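Long-range contacts in HOBA (Helicobacter pylori, PDB 2UVP), which is required for the initiation of DNA replication and increases the binding of DnaA to the oriC region: residues 54-64 against 115-125; 97-106 against 126-137. All blocks are in the same frame, centred on the assembly; numbering follows the deposited sequence.

Interaction 1: residues 54-64 against 115-125; sequences GSLLVSADSSR and NPMFWHVGKIE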
loop_
_atom_site.group_PDB
_atom_site.type_symbol
_atom_site.label_atom_id
_atom_site.label_comp_id
_atom_site.label_asym_id
_atom_site.label_seq_id
_atom_site.Cartn_x
_atom_site.Cartn_y
_atom_site.Cartn_z
ATOM N N GLY A 54 -5.054 -26.049 -0.949
ATOM C CA GLY A 54 -5.660 -24.938 -1.691
ATOM C C GLY A 54 -5.227 -23.556 -1.208
ATOM O O GLY A 54 -4.860 -23.376 -0.052
ATOM N N SER A 55 -5.276 -22.585 -2.108
ATOM C CA SER A 55 -5.003 -21.187 -1.781
ATOM C C SER A 55 -6.313 -20.407 -1.615
ATOM O O SER A 55 -7.347 -20.752 -2.209
ATOM C CB SER A 55 -4.111 -20.540 -2.873
ATOM O OG SER A 55 -4.725 -20.635 -4.141
ATOM N N LEU A 56 -6.292 -19.367 -0.782
ATOM C CA LEU A 56 -7.455 -18.496 -0.627
ATOM C C LEU A 56 -7.127 -17.130 -1.200
ATOM O O LEU A 56 -6.162 -16.478 -0.770
ATOM C CB LEU A 56 -7.859 -18.352 0.850
ATOM C CG LEU A 56 -8.352 -19.622 1.539
ATOM C CD1 LEU A 56 -8.447 -19.356 3.027
ATOM C CD2 LEU A 56 -9.705 -20.022 0.964
ATOM N N LEU A 57 -7.902 -16.716 -2.195
ATOM C CA LEU A 57 -7.678 -15.420 -2.828
ATOM C C LEU A 57 -8.765 -14.525 -2.273
ATOM O O LEU A 57 -9.944 -14.670 -2.624
ATOM C CB LEU A 57 -7.774 -15.524 -4.359
ATOM C CG LEU A 57 -6.491 -15.965 -5.100
ATOM C CD1 LEU A 57 -5.958 -17.288 -4.631
ATOM C CD2 LEU A 57 -6.801 -15.975 -6.617
ATOM N N VAL A 58 -8.368 -13.598 -1.410
ATOM C CA VAL A 58 -9.330 -12.862 -0.598
ATOM C C VAL A 58 -9.573 -11.478 -1.179
ATOM O O VAL A 58 -8.633 -10.723 -1.480
ATOM C CB VAL A 58 -8.849 -12.736 0.895
ATOM C CG1 VAL A 58 -9.990 -12.208 1.770
ATOM C CG2 VAL A 58 -8.401 -14.093 1.454
ATOM N N SER A 59 -10.849 -11.126 -1.329
ATOM C CA SER A 59 -11.224 -9.806 -1.810
ATOM C C SER A 59 -12.363 -9.251 -0.945
ATOM O O SER A 59 -13.059 -10.017 -0.252
ATOM C CB SER A 59 -11.668 -9.861 -3.284
ATOM O OG SER A 59 -12.748 -10.757 -3.471
ATOM N N ALA A 60 -12.557 -7.936 -1.014
ATOM C CA ALA A 60 -13.645 -7.260 -0.253
ATOM C C ALA A 60 -14.037 -5.996 -0.962
ATOM O O ALA A 60 -13.217 -5.386 -1.672
ATOM C CB ALA A 60 -13.192 -6.934 1.159
ATOM N N ASP A 61 -15.270 -5.553 -0.725
ATOM C CA ASP A 61 -15.722 -4.275 -1.262
ATOM C C ASP A 61 -14.975 -3.085 -0.633
ATOM O O ASP A 61 -14.216 -3.254 0.331
ATOM C CB ASP A 61 -17.270 -4.165 -1.184
ATOM C CG ASP A 61 -17.805 -3.993 0.238
ATOM O OD1 ASP A 61 -17.064 -3.577 1.155
ATOM O OD2 ASP A 61 -19.014 -4.245 0.433
ATOM N N SER A 62 -15.156 -1.895 -1.207
ATOM C CA SER A 62 -14.410 -0.723 -0.758
ATOM C C SER A 62 -14.551 -0.499 0.764
ATOM O O SER A 62 -13.547 -0.304 1.466
ATOM C CB SER A 62 -14.798 0.535 -1.577
ATOM O OG SER A 62 -16.207 0.618 -1.782
ATOM N N SER A 63 -15.770 -0.600 1.286
ATOM C CA SER A 63 -15.994 -0.296 2.700
ATOM C C SER A 63 -15.353 -1.339 3.620
ATOM O O SER A 63 -15.181 -1.087 4.826
ATOM C CB SER A 63 -17.491 -0.153 2.972
ATOM O OG SER A 63 -17.932 1.057 2.349
ATOM N N ARG A 64 -15.014 -2.500 3.054
ATOM C CA ARG A 64 -14.500 -3.612 3.875
ATOM C C ARG A 64 -13.015 -3.897 3.693
ATOM O O ARG A 64 -12.525 -4.970 4.109
ATOM C CB ARG A 64 -15.334 -4.878 3.649
ATOM C CG ARG A 64 -16.393 -5.138 4.750
ATOM C CD ARG A 64 -17.264 -3.918 5.000
ATOM N NE ARG A 64 -18.128 -3.661 3.850
ATOM C CZ ARG A 64 -19.306 -3.038 3.910
ATOM N NH1 ARG A 64 -19.781 -2.595 5.075
ATOM N NH2 ARG A 64 -20.009 -2.868 2.799
ATOM N N ASN A 115 -4.455 -24.263 -7.119
ATOM C CA ASN A 115 -5.786 -24.640 -6.616
ATOM C C ASN A 115 -6.409 -23.469 -5.847
ATOM O O ASN A 115 -6.490 -23.524 -4.627
ATOM C CB ASN A 115 -5.636 -25.884 -5.717
ATOM C CG ASN A 115 -6.968 -26.442 -5.213
ATOM O OD1 ASN A 115 -8.033 -26.167 -5.762
ATOM N ND2 ASN A 115 -6.895 -27.242 -4.161
ATOM N N PRO A 116 -6.854 -22.418 -6.564
ATOM C CA PRO A 116 -7.376 -21.244 -5.857
ATOM C C PRO A 116 -8.837 -21.394 -5.437
ATOM O O PRO A 116 -9.586 -22.141 -6.055
ATOM C CB PRO A 116 -7.263 -20.143 -6.906
ATOM C CG PRO A 116 -7.572 -20.893 -8.207
ATOM C CD PRO A 116 -6.889 -22.227 -8.032
ATOM N N MET A 117 -9.215 -20.664 -4.390
ATOM C CA MET A 117 -10.612 -20.505 -4.003
ATOM C C MET A 117 -10.779 -19.024 -3.708
ATOM O O MET A 117 -9.916 -18.434 -3.042
ATOM C CB MET A 117 -10.950 -21.350 -2.763
ATOM C CG MET A 117 -12.298 -20.989 -2.142
ATOM S SD MET A 117 -12.707 -21.905 -0.640
ATOM C CE MET A 117 -13.277 -23.449 -1.335
ATOM N N PHE A 118 -11.849 -18.424 -4.230
ATOM C CA PHE A 118 -12.114 -17.005 -4.017
ATOM C C PHE A 118 -12.900 -16.816 -2.744
ATOM O O PHE A 118 -13.958 -17.425 -2.575
ATOM C CB PHE A 118 -12.910 -16.403 -5.164
ATOM C CG PHE A 118 -12.173 -16.380 -6.461
ATOM C CD1 PHE A 118 -11.098 -15.518 -6.654
ATOM C CD2 PHE A 118 -12.568 -17.210 -7.497
ATOM C CE1 PHE A 118 -10.410 -15.491 -7.878
ATOM C CE2 PHE A 118 -11.887 -17.198 -8.726
ATOM C CZ PHE A 118 -10.811 -16.340 -8.916
ATOM N N TRP A 119 -12.402 -15.971 -1.856
ATOM C CA TRP A 119 -13.157 -15.630 -0.641
ATOM C C TRP A 119 -13.478 -14.167 -0.756
ATOM O O TRP A 119 -12.576 -13.319 -0.711
ATOM C CB TRP A 119 -12.300 -15.879 0.585
ATOM C CG TRP A 119 -12.909 -15.551 1.920
ATOM C CD1 TRP A 119 -14.128 -14.953 2.185
ATOM C CD2 TRP A 119 -12.298 -15.794 3.184
ATOM N NE1 TRP A 119 -14.297 -14.822 3.551
ATOM C CE2 TRP A 119 -13.184 -15.319 4.182
ATOM C CE3 TRP A 119 -11.073 -16.349 3.569
ATOM C CZ2 TRP A 119 -12.897 -15.427 5.544
ATOM C CZ3 TRP A 119 -10.783 -16.461 4.912
ATOM C CH2 TRP A 119 -11.701 -15.996 5.896
ATOM N N HIS A 120 -14.756 -13.844 -0.953
ATOM C CA HIS A 120 -15.098 -12.439 -1.180
ATOM C C HIS A 120 -16.062 -11.978 -0.110
ATOM O O HIS A 120 -16.985 -12.715 0.240
ATOM C CB HIS A 120 -15.702 -12.203 -2.570
ATOM C CG HIS A 120 -16.133 -10.790 -2.785
ATOM N ND1 HIS A 120 -15.238 -9.773 -3.053
ATOM C CD2 HIS A 120 -17.352 -10.200 -2.666
ATOM C CE1 HIS A 120 -15.896 -8.632 -3.150
ATOM N NE2 HIS A 120 -17.170 -8.860 -2.876
ATOM N N VAL A 121 -15.855 -10.756 0.375
ATOM C CA VAL A 121 -16.739 -10.159 1.378
ATOM C C VAL A 121 -17.352 -8.861 0.898
ATOM O O VAL A 121 -16.648 -7.889 0.608
ATOM C CB VAL A 121 -15.985 -9.881 2.699
ATOM C CG1 VAL A 121 -16.964 -9.351 3.752
ATOM C CG2 VAL A 121 -15.289 -11.161 3.163
ATOM N N GLY A 122 -18.684 -8.837 0.835
ATOM C CA GLY A 122 -19.410 -7.603 0.653
ATOM C C GLY A 122 -19.963 -7.455 -0.752
ATOM O O GLY A 122 -20.195 -8.455 -1.456
ATOM N N LYS A 123 -20.164 -6.206 -1.136
ATOM C CA LYS A 123 -20.700 -5.864 -2.465
ATOM C C LYS A 123 -19.747 -6.308 -3.555
ATOM O O LYS A 123 -18.513 -6.284 -3.362
ATOM C CB LYS A 123 -20.899 -4.361 -2.577
ATOM C CG LYS A 123 -21.950 -3.808 -1.637
ATOM C CD LYS A 123 -22.246 -2.335 -1.922
ATOM C CE LYS A 123 -21.050 -1.443 -1.611
ATOM N NZ LYS A 123 -21.405 0.015 -1.548
ATOM N N ILE A 124 -20.323 -6.677 -4.698
ATOM C CA ILE A 124 -19.544 -6.988 -5.896
ATOM C C ILE A 124 -19.593 -5.732 -6.778
ATOM O O ILE A 124 -20.601 -5.464 -7.449
ATOM C CB ILE A 124 -20.076 -8.245 -6.613
ATOM C CG1 ILE A 124 -20.028 -9.448 -5.659
ATOM C CG2 ILE A 124 -19.258 -8.506 -7.889
ATOM C CD1 ILE A 124 -20.761 -10.701 -6.115
ATOM N N GLU A 125 -18.515 -4.957 -6.745
ATOM C CA GLU A 125 -18.554 -3.581 -7.238
ATOM C C GLU A 125 -18.271 -3.409 -8.735
ATOM O O GLU A 125 -18.390 -2.304 -9.263
ATOM C CB GLU A 125 -17.723 -2.645 -6.337
ATOM C CG GLU A 125 -18.393 -2.485 -4.932
ATOM C CD GLU A 125 -17.580 -1.701 -3.919
ATOM O OE1 GLU A 125 -16.414 -2.072 -3.669
ATOM O OE2 GLU A 125 -18.121 -0.729 -3.340
HETATM O O HOH W 1 -3.092 -22.462 -5.253
HETATM O O HOH W 2 -20.594 0.484 0.935
#

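Interaction 2: residues 97-106 against 126-137; sequences YPKNDANLSL and NEGLKTILLSKI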
loop_
_atom_site.group_PDB
_atom_site.type_symbol
_atom_site.label_atom_id
_atom_site.label_comp_id
_atom_site.label_asym_id
_atom_site.label_seq_id
_atom_site.Cartn_x
_atom_site.Cartn_y
_atom_site.Cartn_z
ATOM N N TYR A 97 -6.692 -8.794 -10.369
ATOM C CA TYR A 97 -8.008 -8.313 -9.999
ATOM C C TYR A 97 -8.667 -7.731 -11.251
ATOM O O TYR A 97 -8.050 -6.923 -11.945
ATOM C CB TYR A 97 -7.923 -7.261 -8.908
ATOM C CG TYR A 97 -9.276 -6.904 -8.363
ATOM C CD1 TYR A 97 -9.807 -7.576 -7.260
ATOM C CD2 TYR A 97 -10.038 -5.895 -8.961
ATOM C CE1 TYR A 97 -11.068 -7.227 -6.746
ATOM C CE2 TYR A 97 -11.298 -5.556 -8.467
ATOM C CZ TYR A 97 -11.799 -6.227 -7.361
ATOM O OH TYR A 97 -13.052 -5.882 -6.889
ATOM N N PRO A 98 -9.902 -8.169 -11.553
ATOM C CA PRO A 98 -10.548 -7.765 -12.800
ATOM C C PRO A 98 -11.138 -6.378 -12.684
ATOM O O PRO A 98 -12.181 -6.190 -12.048
ATOM C CB PRO A 98 -11.656 -8.799 -12.963
ATOM C CG PRO A 98 -12.028 -9.148 -11.540
ATOM C CD PRO A 98 -10.751 -9.082 -10.759
ATOM N N LYS A 99 -10.444 -5.408 -13.244
ATOM C CA LYS A 99 -11.049 -4.117 -13.514
ATOM C C LYS A 99 -11.786 -4.223 -14.846
ATOM O O LYS A 99 -12.965 -3.865 -14.938
ATOM C CB LYS A 99 -9.990 -3.018 -13.511
ATOM C CG LYS A 99 -9.744 -2.488 -12.114
ATOM C CD LYS A 99 -8.306 -2.649 -11.677
ATOM C CE LYS A 99 -8.204 -2.465 -10.166
ATOM N NZ LYS A 99 -6.902 -2.934 -9.601
ATOM N N ASN A 100 -11.097 -4.744 -15.861
ATOM C CA ASN A 100 -11.717 -5.132 -17.139
ATOM C C ASN A 100 -10.647 -5.669 -18.087
ATOM O O ASN A 100 -9.709 -4.932 -18.388
ATOM C CB ASN A 100 -12.420 -3.936 -17.783
ATOM C CG ASN A 100 -13.594 -4.346 -18.641
ATOM O OD1 ASN A 100 -13.764 -3.845 -19.752
ATOM N ND2 ASN A 100 -14.419 -5.261 -18.128
ATOM N N ASP A 101 -10.755 -6.912 -18.586
ATOM C CA ASP A 101 -11.936 -7.794 -18.520
ATOM C C ASP A 101 -11.718 -9.152 -17.801
ATOM O O ASP A 101 -10.582 -9.630 -17.655
ATOM C CB ASP A 101 -12.399 -8.087 -19.944
ATOM C CG ASP A 101 -11.348 -8.844 -20.751
ATOM O OD1 ASP A 101 -11.458 -10.085 -20.878
ATOM O OD2 ASP A 101 -10.393 -8.198 -21.234
ATOM N N ALA A 102 -12.823 -9.790 -17.411
ATOM C CA ALA A 102 -12.803 -10.972 -16.534
ATOM C C ALA A 102 -12.236 -12.278 -17.128
ATOM O O ALA A 102 -11.725 -13.118 -16.387
ATOM C CB ALA A 102 -14.191 -11.217 -15.947
ATOM N N ASN A 103 -12.360 -12.465 -18.444
ATOM C CA ASN A 103 -11.840 -13.684 -19.078
ATOM C C ASN A 103 -10.318 -13.740 -19.049
ATOM O O ASN A 103 -9.743 -14.811 -18.794
ATOM C CB ASN A 103 -12.372 -13.867 -20.509
ATOM C CG ASN A 103 -13.803 -14.380 -20.542
ATOM O OD1 ASN A 103 -14.219 -15.205 -19.712
ATOM N ND2 ASN A 103 -14.571 -13.899 -21.518
ATOM N N LEU A 104 -9.670 -12.596 -19.299
ATOM C CA LEU A 104 -8.210 -12.492 -19.136
ATOM C C LEU A 104 -7.772 -12.799 -17.707
ATOM O O LEU A 104 -6.903 -13.649 -17.502
ATOM C CB LEU A 104 -7.670 -11.127 -19.568
ATOM C CG LEU A 104 -7.319 -10.875 -21.038
ATOM C CD1 LEU A 104 -6.476 -9.613 -21.167
ATOM C CD2 LEU A 104 -6.601 -12.051 -21.672
ATOM N N SER A 105 -8.383 -12.132 -16.723
ATOM C CA SER A 105 -8.028 -12.398 -15.321
ATOM C C SER A 105 -8.211 -13.871 -14.965
ATOM O O SER A 105 -7.334 -14.481 -14.368
ATOM C CB SER A 105 -8.830 -11.522 -14.356
ATOM O OG SER A 105 -8.677 -10.156 -14.666
ATOM N N LEU A 106 -9.351 -14.446 -15.343
ATOM C CA LEU A 106 -9.633 -15.829 -14.990
ATOM C C LEU A 106 -8.573 -16.790 -15.523
ATOM O O LEU A 106 -8.059 -17.639 -14.784
ATOM C CB LEU A 106 -11.021 -16.231 -15.489
ATOM C CG LEU A 106 -11.534 -17.584 -15.021
ATOM C CD1 LEU A 106 -12.044 -17.471 -13.592
ATOM C CD2 LEU A 106 -12.657 -18.016 -15.959
ATOM N N ASN A 126 -17.923 -4.495 -9.420
ATOM C CA ASN A 126 -17.883 -4.446 -10.882
ATOM C C ASN A 126 -18.195 -5.778 -11.548
ATOM O O ASN A 126 -18.134 -6.846 -10.919
ATOM C CB ASN A 126 -16.570 -3.824 -11.401
ATOM C CG ASN A 126 -15.403 -4.801 -11.397
ATOM O OD1 ASN A 126 -15.329 -5.699 -10.562
ATOM N ND2 ASN A 126 -14.481 -4.619 -12.337
ATOM N N GLU A 127 -18.538 -5.710 -12.836
ATOM C CA GLU A 127 -18.994 -6.893 -13.556
ATOM C C GLU A 127 -17.904 -7.943 -13.753
ATOM O O GLU A 127 -18.188 -9.140 -13.806
ATOM C CB GLU A 127 -19.626 -6.481 -14.894
ATOM C CG GLU A 127 -21.017 -5.862 -14.736
ATOM C CD GLU A 127 -22.072 -6.916 -14.418
ATOM O OE1 GLU A 127 -21.903 -8.081 -14.839
ATOM O OE2 GLU A 127 -23.069 -6.581 -13.747
ATOM N N GLY A 128 -16.656 -7.497 -13.859
ATOM C CA GLY A 128 -15.535 -8.417 -14.005
ATOM C C GLY A 128 -15.373 -9.328 -12.795
ATOM O O GLY A 128 -15.139 -10.526 -12.936
ATOM N N LEU A 129 -15.510 -8.752 -11.600
ATOM C CA LEU A 129 -15.487 -9.552 -10.378
ATOM C C LEU A 129 -16.686 -10.499 -10.351
ATOM O O LEU A 129 -16.545 -11.672 -10.031
ATOM C CB LEU A 129 -15.473 -8.653 -9.131
ATOM C CG LEU A 129 -15.339 -9.394 -7.783
ATOM C CD1 LEU A 129 -14.042 -10.228 -7.706
ATOM C CD2 LEU A 129 -15.436 -8.399 -6.639
ATOM N N LYS A 130 -17.868 -9.987 -10.702
ATOM C CA LYS A 130 -19.061 -10.825 -10.729
ATOM C C LYS A 130 -18.832 -12.044 -11.612
ATOM O O LYS A 130 -19.097 -13.163 -11.201
ATOM C CB LYS A 130 -20.285 -10.026 -11.190
ATOM C CG LYS A 130 -21.586 -10.799 -11.077
ATOM C CD LYS A 130 -22.673 -9.963 -10.400
ATOM C CE LYS A 130 -23.542 -9.231 -11.403
ATOM N NZ LYS A 130 -24.951 -9.116 -10.895
ATOM N N THR A 131 -18.290 -11.817 -12.805
ATOM C CA THR A 131 -18.005 -12.899 -13.743
ATOM C C THR A 131 -17.043 -13.934 -13.154
ATOM O O THR A 131 -17.212 -15.130 -13.352
ATOM C CB THR A 131 -17.464 -12.322 -15.080
ATOM O OG1 THR A 131 -18.442 -11.428 -15.635
ATOM C CG2 THR A 131 -17.181 -13.422 -16.080
ATOM N N ILE A 132 -16.039 -13.471 -12.417
ATOM C CA ILE A 132 -15.055 -14.364 -11.824
ATOM C C ILE A 132 -15.709 -15.224 -10.734
ATOM O O ILE A 132 -15.512 -16.446 -10.670
ATOM C CB ILE A 132 -13.838 -13.547 -11.302
ATOM C CG1 ILE A 132 -12.808 -13.415 -12.425
ATOM C CG2 ILE A 132 -13.211 -14.189 -10.076
ATOM C CD1 ILE A 132 -11.735 -12.400 -12.163
ATOM N N LEU A 133 -16.524 -14.579 -9.907
ATOM C CA LEU A 133 -17.167 -15.272 -8.804
ATOM C C LEU A 133 -18.220 -16.253 -9.318
ATOM O O LEU A 133 -18.486 -17.264 -8.679
ATOM C CB LEU A 133 -17.747 -14.262 -7.811
ATOM C CG LEU A 133 -16.694 -13.360 -7.143
ATOM C CD1 LEU A 133 -17.360 -12.401 -6.188
ATOM C CD2 LEU A 133 -15.604 -14.159 -6.438
ATOM N N LEU A 134 -18.785 -15.945 -10.486
ATOM C CA LEU A 134 -19.726 -16.829 -11.198
ATOM C C LEU A 134 -19.065 -18.065 -11.825
ATOM O O LEU A 134 -19.759 -19.005 -12.246
ATOM C CB LEU A 134 -20.436 -16.027 -12.292
ATOM C CG LEU A 134 -21.936 -15.692 -12.243
ATOM C CD1 LEU A 134 -22.578 -15.820 -10.862
ATOM C CD2 LEU A 134 -22.190 -14.311 -12.824
ATOM N N SER A 135 -17.732 -18.058 -11.885
ATOM C CA SER A 135 -16.969 -19.098 -12.575
ATOM C C SER A 135 -16.972 -20.458 -11.863
ATOM O O SER A 135 -17.609 -20.624 -10.823
ATOM C CB SER A 135 -15.533 -18.622 -12.832
ATOM O OG SER A 135 -14.741 -18.698 -11.658
ATOM N N LYS A 136 -16.263 -21.420 -12.453
ATOM C CA LYS A 136 -16.150 -22.785 -11.944
ATOM C C LYS A 136 -15.294 -22.843 -10.682
ATOM O O LYS A 136 -15.400 -23.791 -9.899
ATOM C CB LYS A 136 -15.511 -23.717 -13.000
ATOM C CG LYS A 136 -15.579 -23.221 -14.455
ATOM C CD LYS A 136 -14.418 -22.255 -14.783
ATOM C CE LYS A 136 -14.832 -21.196 -15.804
ATOM N NZ LYS A 136 -16.075 -20.470 -15.411
ATOM N N ILE A 137 -14.432 -21.843 -10.493
ATOM C CA ILE A 137 -13.477 -21.867 -9.388
ATOM C C ILE A 137 -14.268 -21.880 -8.073
ATOM O O ILE A 137 -15.280 -21.197 -7.959
ATOM C CB ILE A 137 -12.453 -20.686 -9.445
ATOM C CG1 ILE A 137 -11.472 -20.859 -10.613
ATOM C CG2 ILE A 137 -11.594 -20.625 -8.172
ATOM C CD1 ILE A 137 -11.959 -20.346 -11.942
#

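Interaction 1: residues 54-64 against 115-125
With OG of S59 set between its backbone N and carbonyl carbon (chi1 57°) and the imidazole of H120 swung away from its own N (chi1 176°), the two side chains meet on one face of the sheet. OG lies at the ring edge, near the ring plane, 2.7 Å from H120 ND1; either atom could be the donor. Across the ring, H120 NE2 gives a bond to K123 O (2.9 Å), so contacts on both nitrogens fix the ring's rotation.

Strands 55-60 and 116-121 are neighbours in the five-stranded parallel sheet of an alpha/beta fold, 55-60 lying between 88-90 and 116-121. Their backbone bonds include a nearly straight one from L57 N to M117 O (2.8 Å, 176° at the hydrogen). L57 sends CD1 to P116 CB and CD2 to F118 CE1 on the S59 face. On the other face, L56 CD1 meets W119 CE3 at 4.0 Å, while V58 lies alongside the indole; F140, W142 and F172 extend this aromatic cluster.

Past the strands, carboxylates take backbone N-H groups across the contact. D61 OD2 accepts from K123 N at 2.8 Å, and E125 OE1 from S62 N at 2.8 Å. From within 54-64, R64 grips D61 side-on, NE to OD1 and NH2 to OD2 (both 2.9 Å).

One face is thus apolar and the other mixes packing with the S59-H120 bond, while D61 and E125 tie the loops at the C-terminal strand ends; R64 would probably favour the ionised form of D61.

Interaction 2: residues 97-106 against 126-137
N126 reaches P98 through its side-chain amide: ND2 donates to P98 O at 2.8 Å, with 166° at the hydrogen and the acceptor lying close to the amide plane. CG sits between the backbone N and the carbonyl carbon (chi1 80°), which also brings OD1 back to accept from L129 N. One amide therefore caps helix 127-133 at its N-terminus and ties it to the 97-106 loop.

G128 comes next, with no side chain on the side where P98 CB draws close; its CA is 4.5 Å from that of A102. The methyl of A102 lies against G128 O, and CG of P98 packs over the peptide that leads into L129, 3.5 Å from L129 N. L129 extends its CD2 to the hydroxyl of Y97. Two residues on, T131 sets its CB 3.6 Å from A102 CB, while its OG1 bonds back to E127 O. I132 fits between loop and helix: its CD1 is tight against P98 CG (3.3 Å) and lies 3.7 Å from S105 CB.

Beyond the helix, L106 slots beside the turn. Its CD1 lies 3.5 Å from S135 OG, a hydroxyl already bonded to I132 O, and its CD2 crosses the aliphatic part of K136. L106 and I137 run alongside each other head to tail, with their CD1 atoms 3.3 Å apart.

Helix 127-133 is the connection of a beta-alpha-beta crossover from strand 116-121, which L129 and I132 touch, to the parallel strand 139-143. The short helical segments 102-106 and 127-133 cross at -49°, A102 and G128 having the nearest CA atoms. Mainly apolar contacts join the N126 to P98 O hydrogen bond, while N126 OD1, T131 OG1 and S135 OG bond within 126-137.

In the fold
Interaction 1 belongs to the buried middle of the parallel sheet, and interaction 2 to the partly exposed layer of helix and loop on one side of it. The two contacts interlock along the chain: helix 102-112 leads into strand 116-121, which leads into helix 127-133. They also touch: F118 of interaction 1 bears on I132 and I137 of interaction 2, its CZ 3.4 Å from I132 CG2. Repeated backbone bonds hold 54-64 to 115-125, with charge kept to the strand ends; 97-106 and 126-137 rely on fitted apolar groups and a hydrogen bond from an asparagine amide. L104 and S105 of interaction 2 additionally each pack on an apolar side chain of another chain.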